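Local structure of SusD superfamily protein (Bacteroides fragilis NCTC 9343, 3NQP) at residues His34-Ala39 with Ile269-Gly274; Tyr132-Gly137 with Leu492-Glu497; Lys246-Phe251 with Lys260-Ile265; Asn320-Gln325 with Gly474-Asp479. The protein probably binds glycans at the cell surface, as a SusD-family outer-membrane protein thought to take part in carbohydrate uptake. One frame throughout, in Å; residues are numbered along the deposited sequence.

Interaction 1: His34-Ala39 with Ile269-Gly274; sequences HLRDAA and IRFLEG
Ile269, where the chain leaves strand 265-269 of this largely helical SusD fold, meets Leu35 and Arg36 of the last turn of helix 21-37 and Ala39 at the start of helix 39-48, packing at the break between the two helices. The tight part is apolar. Ile269 spreads its two branches across this break: CG2 lies 3.4 Å from Arg36 CG, while CD1 comes within 3.7 Å of Leu35 CG. Ala39 brings only a methyl, its CB 3.9 Å from Ile269 CG1, which suits a place where Tyr377 and Phe379 of strand 377-381 also press in. Leu35, a larger group, also touches Leu123, Phe126 and Tyr127 of helix 110-135.

Arg36 forms the border between this buried side and the looser, wetter one. Its methylenes pass Phe271, Arg36 CG 3.5 Å from Phe271 CE1, and the chain then bends at chi3 (64°) to carry the guanidinium outward. Here Asp37 OD1 accepts from both NE and NH2 of Arg36, lying in the guanidinium plane, which should restrain the rotation of the group. A water bridges to the loop, accepting from Arg36 NH1 at 2.9 Å and donating to Arg270 O at 2.8 Å.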
loop_
_atom_site.group_PDB
_atom_site.type_symbol
_atom_site.label_atom_id
_atom_site.label_comp_id
_atom_site.label_asym_id
_atom_site.label_seq_id
_atom_site.Cartn_x
_atom_site.Cartn_y
_atom_site.Cartn_z
ATOM N N HIS A 34 -17.326 -0.749 -1.532
ATOM C CA HIS A 34 -16.752 -0.682 -2.870
ATOM C C HIS A 34 -15.279 -0.327 -2.762
ATOM O O HIS A 34 -14.470 -0.727 -3.606
ATOM C CB HIS A 34 -17.478 0.362 -3.732
ATOM C CG HIS A 34 -18.768 -0.121 -4.323
ATOM N ND1 HIS A 34 -19.903 0.666 -4.383
ATOM C CD2 HIS A 34 -19.105 -1.303 -4.885
ATOM C CE1 HIS A 34 -20.883 -0.013 -4.950
ATOM N NE2 HIS A 34 -20.426 -1.212 -5.267
ATOM N N LEU A 35 -14.927 0.444 -1.734
ATOM C CA LEU A 35 -13.536 0.759 -1.486
ATOM C C LEU A 35 -12.846 -0.546 -1.045
ATOM O O LEU A 35 -11.739 -0.826 -1.504
ATOM C CB LEU A 35 -13.378 1.824 -0.409
ATOM C CG LEU A 35 -11.989 2.249 0.016
ATOM C CD1 LEU A 35 -11.316 3.002 -1.173
ATOM C CD2 LEU A 35 -12.048 3.093 1.280
ATOM N N ARG A 36 -13.484 -1.314 -0.154
ATOM C CA ARG A 36 -12.937 -2.608 0.254
ATOM C C ARG A 36 -12.641 -3.474 -0.983
ATOM O O ARG A 36 -11.576 -4.113 -1.082
ATOM C CB ARG A 36 -13.929 -3.340 1.157
ATOM C CG ARG A 36 -13.537 -4.755 1.536
ATOM C CD ARG A 36 -14.727 -5.580 2.009
ATOM N NE ARG A 36 -15.678 -5.753 0.919
ATOM C CZ ARG A 36 -16.983 -5.900 1.059
ATOM N NH1 ARG A 36 -17.554 -5.915 2.258
ATOM N NH2 ARG A 36 -17.712 -6.021 -0.028
ATOM N N ASP A 37 -13.592 -3.503 -1.910
ATOM C CA ASP A 37 -13.454 -4.303 -3.117
ATOM C C ASP A 37 -12.282 -3.853 -4.014
ATOM O O ASP A 37 -11.798 -4.635 -4.807
ATOM C CB ASP A 37 -14.749 -4.258 -3.957
ATOM C CG ASP A 37 -15.929 -4.973 -3.288
ATOM O OD1 ASP A 37 -15.745 -5.669 -2.275
ATOM O OD2 ASP A 37 -17.050 -4.787 -3.772
ATOM N N ALA A 38 -11.845 -2.608 -3.892
ATOM C CA ALA A 38 -10.641 -2.131 -4.634
ATOM C C ALA A 38 -9.341 -2.229 -3.853
ATOM O O ALA A 38 -8.272 -1.837 -4.363
ATOM C CB ALA A 38 -10.854 -0.700 -5.089
ATOM N N ALA A 39 -9.386 -2.786 -2.641
ATOM C CA ALA A 39 -8.205 -2.816 -1.782
ATOM C C ALA A 39 -7.065 -3.693 -2.324
ATOM O O ALA A 39 -5.889 -3.337 -2.212
ATOM C CB ALA A 39 -8.571 -3.258 -0.377
ATOM N N ILE A 269 -9.144 -1.217 5.787
ATOM C CA ILE A 269 -10.263 -1.841 5.119
ATOM C C ILE A 269 -10.706 -3.071 5.939
ATOM O O ILE A 269 -9.917 -3.965 6.186
ATOM C CB ILE A 269 -9.868 -2.311 3.708
ATOM C CG1 ILE A 269 -9.501 -1.109 2.803
ATOM C CG2 ILE A 269 -10.952 -3.198 3.082
ATOM C CD1 ILE A 269 -10.627 -0.102 2.564
ATOM N N ARG A 270 -11.965 -3.097 6.327
ATOM C CA ARG A 270 -12.568 -4.194 7.117
ATOM C C ARG A 270 -12.987 -5.382 6.260
ATOM O O ARG A 270 -13.827 -5.256 5.358
ATOM C CB ARG A 270 -13.781 -3.644 7.903
ATOM C CG ARG A 270 -14.565 -4.664 8.796
ATOM C CD ARG A 270 -13.644 -5.427 9.785
ATOM N NE ARG A 270 -12.761 -4.587 10.604
ATOM C CZ ARG A 270 -13.123 -3.942 11.700
ATOM N NH1 ARG A 270 -14.383 -3.987 12.146
ATOM N NH2 ARG A 270 -12.233 -3.197 12.327
ATOM N N PHE A 271 -12.373 -6.540 6.537
ATOM C CA PHE A 271 -12.820 -7.813 6.007
ATOM C C PHE A 271 -13.473 -8.509 7.205
ATOM O O PHE A 271 -13.023 -8.343 8.330
ATOM C CB PHE A 271 -11.640 -8.598 5.377
ATOM C CG PHE A 271 -11.239 -8.052 4.005
ATOM C CD1 PHE A 271 -12.029 -8.304 2.877
ATOM C CD2 PHE A 271 -10.148 -7.241 3.858
ATOM C CE1 PHE A 271 -11.711 -7.768 1.639
ATOM C CE2 PHE A 271 -9.827 -6.689 2.651
ATOM C CZ PHE A 271 -10.608 -6.954 1.516
ATOM N N LEU A 272 -14.577 -9.213 6.967
ATOM C CA LEU A 272 -15.421 -9.754 8.045
ATOM C C LEU A 272 -15.930 -11.123 7.628
ATOM O O LEU A 272 -16.503 -11.261 6.554
ATOM C CB LEU A 272 -16.602 -8.805 8.310
ATOM C CG LEU A 272 -17.645 -9.112 9.393
ATOM C CD1 LEU A 272 -16.997 -9.164 10.803
ATOM C CD2 LEU A 272 -18.800 -8.094 9.342
ATOM N N GLU A 273 -15.641 -12.142 8.431
ATOM C CA GLU A 273 -16.178 -13.482 8.189
ATOM C C GLU A 273 -17.674 -13.415 7.905
ATOM O O GLU A 273 -18.410 -12.673 8.539
ATOM C CB GLU A 273 -15.911 -14.403 9.366
ATOM C CG GLU A 273 -16.379 -15.833 9.165
ATOM C CD GLU A 273 -15.992 -16.739 10.323
ATOM O OE1 GLU A 273 -15.362 -16.284 11.290
ATOM O OE2 GLU A 273 -16.286 -17.924 10.241
ATOM N N GLY A 274 -18.097 -14.152 6.892
ATOM C CA GLY A 274 -19.488 -14.143 6.490
ATOM C C GLY A 274 -19.930 -12.990 5.637
ATOM O O GLY A 274 -21.089 -12.952 5.251
HETATM O O HOH W 1 -16.213 -6.586 4.724
#

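Interaction 2: Tyr132-Gly137 with Leu492-Glu497; sequences YRIYGG and LLWPIE
A chi1 of -66° sets Ile134 CG2 anti to its backbone N, and Trp494, with CG anti to its carbonyl carbon (chi1 -61°), lays its indole over that methyl. The result is a CH-pi contact: Ile134 CG2 is 3.7 Å from the centroid of the five-membered ring of Trp494. The other branch follows the same face, Ile134 CD1 coming 3.5 Å from Trp494 NE1. Because CG2 also lies over the centre of the Tyr135 ring, this methyl is held between two aromatic groups, a place well matched to a beta-branched residue.

The contact closes the C-terminal end of helix 110-135. Trp494 N donates to Ile134 O at 2.8 Å in a nearly straight bond (160° at the hydrogen), and a water donates to both Arg133 O and Leu492 O. Gly136 leaves the helix with positive phi, a conformation glycine accepts readily, and Leu493 packs beside it with CD1 3.7 Å from Tyr135 O. Tyr135 crosses Ile496 obliquely, its CE1 3.8 Å from Ile496 CG2, while Phe85 meets the tyrosine ring edge-to-face.

The last turn of a helix leaves carbonyls without helical donors; here, among mostly buried residues, the Trp494 N-H satisfies the carbonyl of Ile134 and the shared water that of Arg133.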
loop_
_atom_site.group_PDB
_atom_site.type_symbol
_atom_site.label_atom_id
_atom_site.label_comp_id
_atom_site.label_asym_id
_atom_site.label_seq_id
_atom_site.Cartn_x
_atom_site.Cartn_y
_atom_site.Cartn_z
ATOM N N TYR A 132 -3.526 9.065 -10.656
ATOM C CA TYR A 132 -2.387 9.954 -11.034
ATOM C C TYR A 132 -1.046 9.238 -10.983
ATOM O O TYR A 132 -0.216 9.399 -11.863
ATOM C CB TYR A 132 -2.368 11.182 -10.116
ATOM C CG TYR A 132 -1.214 12.126 -10.206
ATOM C CD1 TYR A 132 -0.030 11.859 -9.553
ATOM C CD2 TYR A 132 -1.301 13.307 -10.977
ATOM C CE1 TYR A 132 1.031 12.720 -9.605
ATOM C CE2 TYR A 132 -0.240 14.217 -11.024
ATOM C CZ TYR A 132 0.929 13.920 -10.326
ATOM O OH TYR A 132 2.005 14.779 -10.332
ATOM N N ARG A 133 -0.811 8.442 -9.938
ATOM C CA ARG A 133 0.456 7.729 -9.833
ATOM C C ARG A 133 0.624 6.602 -10.850
ATOM O O ARG A 133 1.739 6.269 -11.258
ATOM C CB ARG A 133 0.635 7.197 -8.417
ATOM C CG ARG A 133 0.797 8.338 -7.408
ATOM C CD ARG A 133 1.115 7.805 -6.011
ATOM N NE ARG A 133 -0.022 7.123 -5.450
ATOM C CZ ARG A 133 -0.042 6.570 -4.253
ATOM N NH1 ARG A 133 1.021 6.652 -3.449
ATOM N NH2 ARG A 133 -1.139 5.982 -3.839
ATOM N N ILE A 134 -0.486 5.996 -11.240
ATOM C CA ILE A 134 -0.462 4.901 -12.199
ATOM C C ILE A 134 -0.450 5.434 -13.630
ATOM O O ILE A 134 0.327 4.987 -14.415
ATOM C CB ILE A 134 -1.682 3.974 -12.001
ATOM C CG1 ILE A 134 -1.592 3.265 -10.657
ATOM C CG2 ILE A 134 -1.878 2.945 -13.191
ATOM C CD1 ILE A 134 -0.494 2.206 -10.581
ATOM N N TYR A 135 -1.313 6.398 -13.936
ATOM C CA TYR A 135 -1.534 6.841 -15.328
ATOM C C TYR A 135 -1.071 8.262 -15.626
ATOM O O TYR A 135 -0.944 8.600 -16.803
ATOM C CB TYR A 135 -3.030 6.775 -15.665
ATOM C CG TYR A 135 -3.594 5.385 -15.631
ATOM C CD1 TYR A 135 -3.285 4.474 -16.615
ATOM C CD2 TYR A 135 -4.418 4.969 -14.586
ATOM C CE1 TYR A 135 -3.767 3.178 -16.567
ATOM C CE2 TYR A 135 -4.913 3.682 -14.535
ATOM C CZ TYR A 135 -4.600 2.790 -15.528
ATOM O OH TYR A 135 -5.089 1.503 -15.492
ATOM N N GLY A 136 -0.868 9.096 -14.596
ATOM C CA GLY A 136 -0.618 10.518 -14.814
ATOM C C GLY A 136 -1.924 11.246 -15.103
ATOM O O GLY A 136 -2.803 11.363 -14.243
ATOM N N GLY A 137 -2.086 11.702 -16.335
ATOM C CA GLY A 137 -3.349 12.245 -16.754
ATOM C C GLY A 137 -4.418 11.181 -16.989
ATOM O O GLY A 137 -4.134 10.124 -17.546
ATOM N N LEU A 492 7.341 4.322 -16.244
ATOM C CA LEU A 492 6.969 4.856 -14.936
ATOM C C LEU A 492 5.436 4.895 -14.795
ATOM O O LEU A 492 4.914 4.697 -13.686
ATOM C CB LEU A 492 7.554 6.256 -14.712
ATOM C CG LEU A 492 9.076 6.458 -14.660
ATOM C CD1 LEU A 492 9.389 7.971 -14.589
ATOM C CD2 LEU A 492 9.697 5.674 -13.487
ATOM N N LEU A 493 4.743 5.188 -15.922
ATOM C CA LEU A 493 3.298 5.203 -16.026
ATOM C C LEU A 493 2.806 3.967 -16.763
ATOM O O LEU A 493 3.564 3.299 -17.439
ATOM C CB LEU A 493 2.769 6.495 -16.677
ATOM C CG LEU A 493 3.271 7.802 -16.040
ATOM C CD1 LEU A 493 2.773 9.040 -16.820
ATOM C CD2 LEU A 493 2.920 7.899 -14.553
ATOM N N TRP A 494 1.546 3.626 -16.541
ATOM C CA TRP A 494 0.940 2.448 -17.120
ATOM C C TRP A 494 0.152 2.764 -18.403
ATOM O O TRP A 494 -0.438 3.865 -18.554
ATOM C CB TRP A 494 0.025 1.787 -16.094
ATOM C CG TRP A 494 0.665 1.293 -14.823
ATOM C CD1 TRP A 494 1.614 1.918 -14.079
ATOM C CD2 TRP A 494 0.315 0.097 -14.121
ATOM N NE1 TRP A 494 1.899 1.163 -12.943
ATOM C CE2 TRP A 494 1.098 0.050 -12.952
ATOM C CE3 TRP A 494 -0.609 -0.941 -14.360
ATOM C CZ2 TRP A 494 0.996 -0.997 -12.022
ATOM C CZ3 TRP A 494 -0.690 -1.988 -13.453
ATOM C CH2 TRP A 494 0.093 -2.007 -12.295
ATOM N N PRO A 495 0.201 1.846 -19.375
ATOM C CA PRO A 495 -0.538 2.122 -20.604
ATOM C C PRO A 495 -2.006 1.735 -20.478
ATOM O O PRO A 495 -2.398 1.082 -19.517
ATOM C CB PRO A 495 0.142 1.209 -21.604
ATOM C CG PRO A 495 0.514 -0.028 -20.768
ATOM C CD PRO A 495 0.764 0.480 -19.376
ATOM N N ILE A 496 -2.822 2.185 -21.420
ATOM C CA ILE A 496 -4.185 1.701 -21.518
ATOM C C ILE A 496 -4.344 0.786 -22.759
ATOM O O ILE A 496 -3.548 0.861 -23.722
ATOM C CB ILE A 496 -5.174 2.857 -21.451
ATOM C CG1 ILE A 496 -4.997 3.794 -22.625
ATOM C CG2 ILE A 496 -5.009 3.667 -20.095
ATOM C CD1 ILE A 496 -6.137 4.805 -22.712
ATOM N N GLU A 497 -5.374 -0.051 -22.711
ATOM C CA GLU A 497 -5.635 -1.116 -23.695
ATOM C C GLU A 497 -5.966 -0.548 -25.075
ATOM O O GLU A 497 -6.770 0.379 -25.186
ATOM C CB GLU A 497 -6.901 -1.967 -23.365
ATOM C CG GLU A 497 -7.106 -2.518 -22.040
ATOM C CD GLU A 497 -7.751 -1.532 -21.118
ATOM O OE1 GLU A 497 -6.992 -0.676 -20.656
ATOM O OE2 GLU A 497 -8.971 -1.589 -20.862
HETATM O O HOH W 2 3.106 3.924 -11.808
HETATM O O HOH W 3 -3.957 -0.036 -17.558
#

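Interaction 3: Lys246-Phe251 with Lys260-Ile265; sequences KMLDDF and KANDEI
A type I beta turn from Asn262 to Ile265, reinforced by an Asx turn, receives the chain Lys246-Leu248 along its side. Asn262 OD1 accepts from Glu264 N at 3.1 Å through an in-plane lone pair, and Asn262 ND2 donates to Asn259 O and Val254 O, so both ends of this short amide are used. Across the contact, Lys246 N donates to Asp263 O at 2.9 Å, approaching from above the carbonyl plane. Glu264 makes the second bond with its side chain: CG stands anti to the backbone N (chi1 -174°), and the extended chain brings OE1 2.8 Å from Leu248 N. Salt bridges to Arg412 and Arg381 hold this buried carboxylate further. Leu248 CD1 rests 3.7 Å from Asn262 OD1, whereas Met247, present as selenomethionine, lies alongside Glu264.

The two segments flank the short helix 251-255, whose Val254 touches Leu248 and Glu264. Met247 and Glu264 rest on the start of helix 382-396, and the turn leads straight into strand 265-269.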
loop_
_atom_site.group_PDB
_atom_site.type_symbol
_atom_site.label_atom_id
_atom_site.label_comp_id
_atom_site.label_asym_id
_atom_site.label_seq_id
_atom_site.Cartn_x
_atom_site.Cartn_y
_atom_site.Cartn_z
ATOM N N LYS A 246 -0.602 5.304 18.854
ATOM C CA LYS A 246 0.616 4.747 19.441
ATOM C C LYS A 246 1.056 3.516 18.699
ATOM O O LYS A 246 0.227 2.729 18.331
ATOM C CB LYS A 246 0.364 4.308 20.900
ATOM C CG LYS A 246 -0.232 5.374 21.814
ATOM C CD LYS A 246 -0.208 4.942 23.314
ATOM C CE LYS A 246 -1.609 4.860 23.915
ATOM N NZ LYS A 246 -2.338 6.155 23.749
HETATM N N MSE A 247 2.365 3.308 18.574
HETATM C CA MSE A 247 2.915 2.070 18.002
HETATM C C MSE A 247 2.766 0.952 19.034
HETATM O O MSE A 247 2.992 1.185 20.210
HETATM C CB MSE A 247 4.376 2.289 17.666
HETATM C CG MSE A 247 4.934 1.355 16.649
HETATM SE SE MSE A 247 6.670 1.741 16.063
HETATM C CE MSE A 247 7.421 2.352 17.736
ATOM N N LEU A 248 2.326 -0.229 18.604
ATOM C CA LEU A 248 2.207 -1.368 19.494
ATOM C C LEU A 248 3.583 -1.937 19.818
ATOM O O LEU A 248 4.537 -1.849 19.017
ATOM C CB LEU A 248 1.298 -2.460 18.915
ATOM C CG LEU A 248 -0.097 -2.097 18.414
ATOM C CD1 LEU A 248 -0.855 -3.404 18.061
ATOM C CD2 LEU A 248 -0.897 -1.184 19.410
ATOM N N ASP A 249 3.705 -2.524 21.001
ATOM C CA ASP A 249 4.949 -3.202 21.347
ATOM C C ASP A 249 5.229 -4.422 20.476
ATOM O O ASP A 249 6.379 -4.714 20.223
ATOM C CB ASP A 249 4.931 -3.697 22.775
ATOM C CG ASP A 249 5.103 -2.584 23.796
ATOM O OD1 ASP A 249 5.564 -1.457 23.476
ATOM O OD2 ASP A 249 4.761 -2.874 24.942
ATOM N N ASP A 250 4.195 -5.163 20.081
ATOM C CA ASP A 250 4.373 -6.420 19.318
ATOM C C ASP A 250 3.906 -6.218 17.868
ATOM O O ASP A 250 2.753 -5.968 17.620
ATOM C CB ASP A 250 3.574 -7.515 19.994
ATOM C CG ASP A 250 3.764 -8.895 19.358
ATOM O OD1 ASP A 250 3.645 -9.031 18.126
ATOM O OD2 ASP A 250 3.938 -9.883 20.109
ATOM N N PHE A 251 4.830 -6.324 16.930
ATOM C CA PHE A 251 4.541 -6.230 15.531
ATOM C C PHE A 251 3.390 -7.117 15.088
ATOM O O PHE A 251 2.519 -6.655 14.352
ATOM C CB PHE A 251 5.798 -6.571 14.742
ATOM C CG PHE A 251 5.674 -6.393 13.226
ATOM C CD1 PHE A 251 5.749 -5.156 12.655
ATOM C CD2 PHE A 251 5.545 -7.511 12.390
ATOM C CE1 PHE A 251 5.723 -5.014 11.262
ATOM C CE2 PHE A 251 5.508 -7.373 10.984
ATOM C CZ PHE A 251 5.567 -6.126 10.437
ATOM N N LYS A 260 -8.147 -5.883 15.972
ATOM C CA LYS A 260 -8.384 -4.910 14.908
ATOM C C LYS A 260 -8.628 -3.529 15.439
ATOM O O LYS A 260 -9.016 -3.355 16.586
ATOM C CB LYS A 260 -9.594 -5.327 14.031
ATOM C CG LYS A 260 -9.315 -6.577 13.231
ATOM C CD LYS A 260 -10.503 -6.947 12.338
ATOM C CE LYS A 260 -10.192 -8.182 11.456
ATOM N NZ LYS A 260 -11.288 -8.207 10.406
ATOM N N ALA A 261 -8.399 -2.555 14.591
ATOM C CA ALA A 261 -8.612 -1.127 14.928
ATOM C C ALA A 261 -7.862 -0.718 16.189
ATOM O O ALA A 261 -8.310 0.115 16.967
ATOM C CB ALA A 261 -10.114 -0.837 15.055
ATOM N N ASN A 262 -6.682 -1.290 16.358
ATOM C CA ASN A 262 -5.789 -0.932 17.479
ATOM C C ASN A 262 -5.147 0.447 17.321
ATOM O O ASN A 262 -5.301 1.131 16.302
ATOM C CB ASN A 262 -4.736 -2.001 17.627
ATOM C CG ASN A 262 -3.898 -2.148 16.387
ATOM O OD1 ASN A 262 -3.097 -1.251 16.081
ATOM N ND2 ASN A 262 -4.066 -3.282 15.643
ATOM N N ASP A 263 -4.426 0.865 18.350
ATOM C CA ASP A 263 -3.937 2.248 18.457
ATOM C C ASP A 263 -2.854 2.637 17.421
ATOM O O ASP A 263 -2.546 3.797 17.275
ATOM C CB ASP A 263 -3.397 2.504 19.906
ATOM C CG ASP A 263 -4.518 2.631 20.939
ATOM O OD1 ASP A 263 -5.702 2.640 20.555
ATOM O OD2 ASP A 263 -4.199 2.731 22.123
ATOM N N GLU A 264 -2.258 1.674 16.735
ATOM C CA GLU A 264 -1.257 1.981 15.689
ATOM C C GLU A 264 -1.933 2.292 14.376
ATOM O O GLU A 264 -1.348 2.898 13.494
ATOM C CB GLU A 264 -0.344 0.770 15.510
ATOM C CG GLU A 264 0.816 1.000 14.568
ATOM C CD GLU A 264 1.896 -0.078 14.685
ATOM O OE1 GLU A 264 2.232 -0.513 15.833
ATOM O OE2 GLU A 264 2.477 -0.436 13.643
ATOM N N ILE A 265 -3.162 1.823 14.202
ATOM C CA ILE A 265 -3.844 1.944 12.928
ATOM C C ILE A 265 -4.546 3.289 12.836
ATOM O O ILE A 265 -5.122 3.752 13.809
ATOM C CB ILE A 265 -4.861 0.786 12.734
ATOM C CG1 ILE A 265 -4.118 -0.576 12.559
ATOM C CG2 ILE A 265 -5.780 1.017 11.503
ATOM C CD1 ILE A 265 -5.079 -1.763 12.456
#

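Interaction 4: Asn320-Gln325 with Gly474-Asp479; sequences NKAVYQ and GSLLGD. With EDO (1,2-ethanediol), chain E.
One methyl group, Leu476 CD2, touches three residues, Asn320, Ala322 and Val323, at the N-terminal end of the short helix 321-325 in this SusD-family fold. Its shortest approach is to Asn320 CB, at 3.6 Å, and it lies 3.9 Å from Ala322 CB. With CG anti to the backbone N (chi1 -178°), Leu476 extends to the helix, and it crosses Val323 at about a right angle, CD1 standing 3.9 Å from Val323 CG2. Leu477 CD2 adds a touch on Ala322 from nearer the surface. Ala322 suits the centre of this apolar patch, since its small side chain admits both leucines.

Asn320 has a double part: its CB meets Leu476, while its amide is the N-cap. OD1 accepts from Ala322 N at 3.0 Å, with a lone pair lying in the plane of the amide, satisfying an N-H that has no earlier helical carbonyl to bind. Lys321 turns the other way, toward Leu353 O and a bound 1,2-ethanediol, probably from the crystallisation liquor. The loop that presents the leucines is shaped by an ST motif and by Gly478, whose positive phi suits glycine: Ser475 OG accepts from Gly478 N at 2.9 Å.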
loop_
_atom_site.group_PDB
_atom_site.type_symbol
_atom_site.label_atom_id
_atom_site.label_comp_id
_atom_site.label_asym_id
_atom_site.label_seq_id
_atom_site.Cartn_x
_atom_site.Cartn_y
_atom_site.Cartn_z
ATOM N N ASN A 320 10.800 -13.155 -3.710
ATOM C CA ASN A 320 12.137 -13.727 -3.889
ATOM C C ASN A 320 12.638 -13.993 -2.480
ATOM O O ASN A 320 12.408 -13.189 -1.574
ATOM C CB ASN A 320 13.009 -12.681 -4.558
ATOM C CG ASN A 320 14.363 -13.175 -4.910
ATOM O OD1 ASN A 320 15.189 -13.447 -4.029
ATOM N ND2 ASN A 320 14.632 -13.284 -6.222
ATOM N N LYS A 321 13.328 -15.101 -2.288
ATOM C CA LYS A 321 13.725 -15.507 -0.939
ATOM C C LYS A 321 14.742 -14.560 -0.260
ATOM O O LYS A 321 14.902 -14.575 0.965
ATOM C CB LYS A 321 14.290 -16.926 -0.997
ATOM C CG LYS A 321 15.627 -17.060 -1.717
ATOM C CD LYS A 321 16.159 -18.525 -1.661
ATOM C CE LYS A 321 15.408 -19.400 -2.731
ATOM N NZ LYS A 321 15.881 -20.810 -2.763
ATOM N N ALA A 322 15.430 -13.759 -1.056
ATOM C CA ALA A 322 16.265 -12.666 -0.531
ATOM C C ALA A 322 15.489 -11.656 0.305
ATOM O O ALA A 322 16.078 -10.978 1.157
ATOM C CB ALA A 322 17.015 -11.942 -1.674
ATOM N N VAL A 323 14.179 -11.541 0.103
ATOM C CA VAL A 323 13.386 -10.619 0.913
ATOM C C VAL A 323 13.395 -11.139 2.359
ATOM O O VAL A 323 13.713 -10.405 3.292
ATOM C CB VAL A 323 11.954 -10.482 0.364
ATOM C CG1 VAL A 323 11.058 -9.717 1.291
ATOM C CG2 VAL A 323 11.973 -9.781 -1.049
ATOM N N TYR A 324 13.041 -12.408 2.531
ATOM C CA TYR A 324 13.200 -13.114 3.831
ATOM C C TYR A 324 14.631 -13.067 4.398
ATOM O O TYR A 324 14.848 -12.725 5.576
ATOM C CB TYR A 324 12.698 -14.543 3.685
ATOM C CG TYR A 324 12.751 -15.429 4.934
ATOM C CD1 TYR A 324 11.808 -15.285 5.940
ATOM C CD2 TYR A 324 13.740 -16.399 5.098
ATOM C CE1 TYR A 324 11.832 -16.094 7.082
ATOM C CE2 TYR A 324 13.769 -17.239 6.257
ATOM C CZ TYR A 324 12.804 -17.079 7.232
ATOM O OH TYR A 324 12.789 -17.860 8.367
ATOM N N GLN A 325 15.607 -13.390 3.582
ATOM C CA GLN A 325 17.006 -13.473 4.050
ATOM C C GLN A 325 17.577 -12.109 4.443
ATOM O O GLN A 325 18.556 -12.050 5.185
ATOM C CB GLN A 325 17.895 -14.074 2.968
ATOM C CG GLN A 325 17.555 -15.497 2.637
ATOM C CD GLN A 325 18.309 -16.007 1.440
ATOM O OE1 GLN A 325 18.429 -15.321 0.423
ATOM N NE2 GLN A 325 18.823 -17.215 1.553
ATOM N N GLY A 474 18.161 0.662 -5.962
ATOM C CA GLY A 474 16.737 0.384 -5.663
ATOM C C GLY A 474 16.303 -1.083 -5.806
ATOM O O GLY A 474 15.219 -1.469 -5.336
ATOM N N SER A 475 17.110 -1.879 -6.509
ATOM C CA SER A 475 16.797 -3.290 -6.731
ATOM C C SER A 475 17.057 -4.116 -5.487
ATOM O O SER A 475 17.822 -3.738 -4.611
ATOM C CB SER A 475 17.603 -3.877 -7.911
ATOM O OG SER A 475 18.986 -4.036 -7.595
ATOM N N LEU A 476 16.436 -5.277 -5.467
ATOM C CA LEU A 476 16.493 -6.180 -4.323
ATOM C C LEU A 476 17.895 -6.616 -4.044
ATOM O O LEU A 476 18.349 -6.548 -2.886
ATOM C CB LEU A 476 15.645 -7.414 -4.551
ATOM C CG LEU A 476 15.599 -8.422 -3.379
ATOM C CD1 LEU A 476 15.084 -7.757 -2.104
ATOM C CD2 LEU A 476 14.729 -9.617 -3.734
ATOM N N LEU A 477 18.581 -7.025 -5.107
ATOM C CA LEU A 477 19.949 -7.530 -5.001
ATOM C C LEU A 477 21.051 -6.451 -5.129
ATOM O O LEU A 477 22.195 -6.727 -4.816
ATOM C CB LEU A 477 20.171 -8.663 -6.028
ATOM C CG LEU A 477 19.345 -9.951 -5.813
ATOM C CD1 LEU A 477 19.791 -11.099 -6.759
ATOM C CD2 LEU A 477 19.371 -10.399 -4.311
ATOM N N GLY A 478 20.728 -5.254 -5.625
ATOM C CA GLY A 478 21.743 -4.192 -5.785
ATOM C C GLY A 478 22.518 -4.242 -7.092
ATOM O O GLY A 478 23.462 -3.466 -7.301
ATOM N N ASP A 479 22.093 -5.110 -7.994
ATOM C CA ASP A 479 22.862 -5.464 -9.177
ATOM C C ASP A 479 22.438 -4.710 -10.432
ATOM O O ASP A 479 23.284 -4.367 -11.248
ATOM C CB ASP A 479 22.760 -6.959 -9.466
ATOM C CG ASP A 479 21.302 -7.455 -9.620
ATOM O OD1 ASP A 479 20.326 -6.773 -9.171
ATOM O OD2 ASP A 479 21.138 -8.565 -10.179
HETATM C C1 EDO E . 16.089 -23.604 -4.823
HETATM O O1 EDO E . 16.561 -23.337 -3.504
HETATM C C2 EDO E . 14.571 -23.439 -4.963
HETATM O O2 EDO E . 14.149 -22.065 -4.920
#

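From the N terminus, helix 21-37 opens interaction 1 and the end of helix 110-135 opens interaction 2. Interaction 3, with only eight residues between its segments, lies within both wider loops and joins the loops on either side of helix 251-255. Interaction 1 then closes, tying helix 21-37 to the chain after strand 265-269, so interactions 1 and 2 cross. Interaction 4 follows in series, joining helix 321-325 to residues 474-479, and interaction 2 encloses it by closing last, binding helix 110-135 to the loop before helix 498-503. Interactions 1 and 3 touch through Lys260, whose NZ is 2.7 Å from Phe271 O, whereas interactions 1 and 4 lie on opposite sides of the chain's centre.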